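Local coordinates for putative RnfG subunit of electron transport complex (Thermotoga maritima, PDB 3DCZ), which probably serves as an FMN-binding subunit of a membrane-bound complex that couples electron transfer to ion translocation across the membrane, at residues Val192-Leu195 / Asn196-Arg200. Residues are numbered along the deposited sequence; the frame is centred on the assembly and turned at random.
Sequences VTAL and NLMYR
The side-chain amide of N196 turns one face to V192: the carbonyl O of V192 lies over it, 3.4 Å from N196 CG, and V192 CG1 sits above the ND2 end of the same face, 3.6 Å from N196 ND2. V192 O is not hydrogen-bonded to the side-chain amide; it accepts the backbone N of N196, 2.9 Å from V192 O. A chi1 of -79° sets N196 CG beside its own backbone N, which lays the amide alongside the V192 side chain. At the ends of the amide, ND2 donates to a water (3.0 Å from N196 ND2) that in turn donates to T193 OG1, while OD1 accepts from the backbone N of L153; T193 OG1 is also hydrogen-bonded to the carbonyl O of R189. A leucine in place of N196 would probably leave the L153 N-H without its acceptor and the water without its bond to ND2. Regular i to i+4 bonding continues through L197, M198 and Y199, within helix 188-206, which lies against the five-stranded antiparallel sheet; T185, predicted to carry the FMN phosphoryl group, lies in the unmodelled residues just before it, and no attached FMN is modelled. On the sheet side, A194, L195 and M198 pack on strand 98-107. M198 bends at chi3 (-99°), turning its methyl back along the helix: CE lies 4.2 Å from A194 CB and 4.1 Å from L195 CD2. The Y199 ring reaches L149 and K150 of helix 146-151.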
loop_
_atom_site.group_PDB
_atom_site.type_symbol
_atom_site.label_atom_id
_atom_site.label_comp_id
_atom_site.label_asym_id
_atom_site.label_seq_id
_atom_site.Cartn_x
_atom_site.Cartn_y
_atom_site.Cartn_z
ATOM N N VAL A 192 2.040 4.362 -7.890
ATOM C CA VAL A 192 0.684 3.978 -8.264
ATOM C C VAL A 192 0.656 2.620 -8.979
ATOM O O VAL A 192 -0.192 1.769 -8.712
ATOM C CB VAL A 192 0.049 5.104 -9.109
ATOM C CG1 VAL A 192 -1.127 4.613 -9.984
ATOM C CG2 VAL A 192 -0.364 6.244 -8.192
ATOM N N THR A 193 1.609 2.392 -9.886
ATOM C CA THR A 193 1.641 1.126 -10.623
ATOM C C THR A 193 1.837 -0.044 -9.671
ATOM O O THR A 193 1.107 -1.050 -9.737
ATOM C CB THR A 193 2.738 1.156 -11.694
ATOM O OG1 THR A 193 2.382 2.135 -12.694
ATOM C CG2 THR A 193 2.884 -0.200 -12.386
ATOM N N ALA A 194 2.833 0.074 -8.795
ATOM C CA ALA A 194 3.086 -0.939 -7.762
ATOM C C ALA A 194 1.823 -1.239 -6.920
ATOM O O ALA A 194 1.438 -2.400 -6.704
ATOM C CB ALA A 194 4.256 -0.499 -6.869
ATOM N N LEU A 195 1.163 -0.182 -6.475
ATOM C CA LEU A 195 -0.067 -0.302 -5.673
ATOM C C LEU A 195 -1.163 -1.042 -6.460
ATOM O O LEU A 195 -1.828 -1.945 -5.940
ATOM C CB LEU A 195 -0.544 1.094 -5.239
ATOM C CG LEU A 195 0.338 1.719 -4.163
ATOM C CD1 LEU A 195 -0.094 3.180 -3.938
ATOM C CD2 LEU A 195 0.303 0.900 -2.830
ATOM N N ASN A 196 -1.331 -0.668 -7.726
ATOM C CA ASN A 196 -2.303 -1.316 -8.559
ATOM C C ASN A 196 -2.005 -2.812 -8.744
ATOM O O ASN A 196 -2.901 -3.646 -8.786
ATOM C CB ASN A 196 -2.375 -0.629 -9.914
ATOM C CG ASN A 196 -3.180 0.651 -9.898
ATOM O OD1 ASN A 196 -4.129 0.796 -9.102
ATOM N ND2 ASN A 196 -2.853 1.557 -10.810
ATOM N N LEU A 197 -0.730 -3.161 -8.887
ATOM C CA LEU A 197 -0.362 -4.563 -8.995
ATOM C C LEU A 197 -0.624 -5.354 -7.731
ATOM O O LEU A 197 -1.053 -6.520 -7.786
ATOM C CB LEU A 197 1.105 -4.700 -9.430
ATOM C CG LEU A 197 1.417 -4.243 -10.856
ATOM C CD1 LEU A 197 2.923 -4.338 -11.082
ATOM C CD2 LEU A 197 0.614 -5.088 -11.820
HETATM N N MSE A 198 -0.317 -4.761 -6.579
HETATM C CA MSE A 198 -0.568 -5.425 -5.313
HETATM C C MSE A 198 -2.062 -5.709 -5.141
HETATM O O MSE A 198 -2.457 -6.776 -4.693
HETATM C CB MSE A 198 -0.023 -4.560 -4.163
HETATM C CG MSE A 198 1.458 -4.720 -3.963
HETATM SE SE MSE A 198 2.024 -3.562 -2.444
HETATM C CE MSE A 198 2.493 -2.508 -3.680
ATOM N N TYR A 199 -2.885 -4.741 -5.537
ATOM C CA TYR A 199 -4.341 -4.928 -5.511
ATOM C C TYR A 199 -4.774 -6.057 -6.447
ATOM O O TYR A 199 -5.566 -6.925 -6.056
ATOM C CB TYR A 199 -5.037 -3.626 -5.845
ATOM C CG TYR A 199 -6.538 -3.742 -5.923
ATOM C CD1 TYR A 199 -7.327 -3.869 -4.759
ATOM C CD2 TYR A 199 -7.190 -3.701 -7.156
ATOM C CE1 TYR A 199 -8.721 -3.968 -4.858
ATOM C CE2 TYR A 199 -8.573 -3.808 -7.236
ATOM C CZ TYR A 199 -9.323 -3.933 -6.084
ATOM O OH TYR A 199 -10.719 -3.988 -6.194
ATOM N N ARG A 200 -4.225 -6.072 -7.665
ATOM C CA ARG A 200 -4.507 -7.150 -8.591
ATOM C C ARG A 200 -4.199 -8.495 -7.977
ATOM O O ARG A 200 -4.996 -9.416 -8.046
ATOM C CB ARG A 200 -3.711 -6.983 -9.847
ATOM C CG ARG A 200 -4.352 -6.106 -10.841
ATOM C CD ARG A 200 -3.519 -6.125 -12.120
ATOM N NE ARG A 200 -3.403 -7.437 -12.754
ATOM C CZ ARG A 200 -2.643 -7.695 -13.830
ATOM N NH1 ARG A 200 -1.862 -6.759 -14.355
ATOM N NH2 ARG A 200 -2.640 -8.878 -14.369
HETATM O O HOH W 1 -0.781 2.216 -12.893
#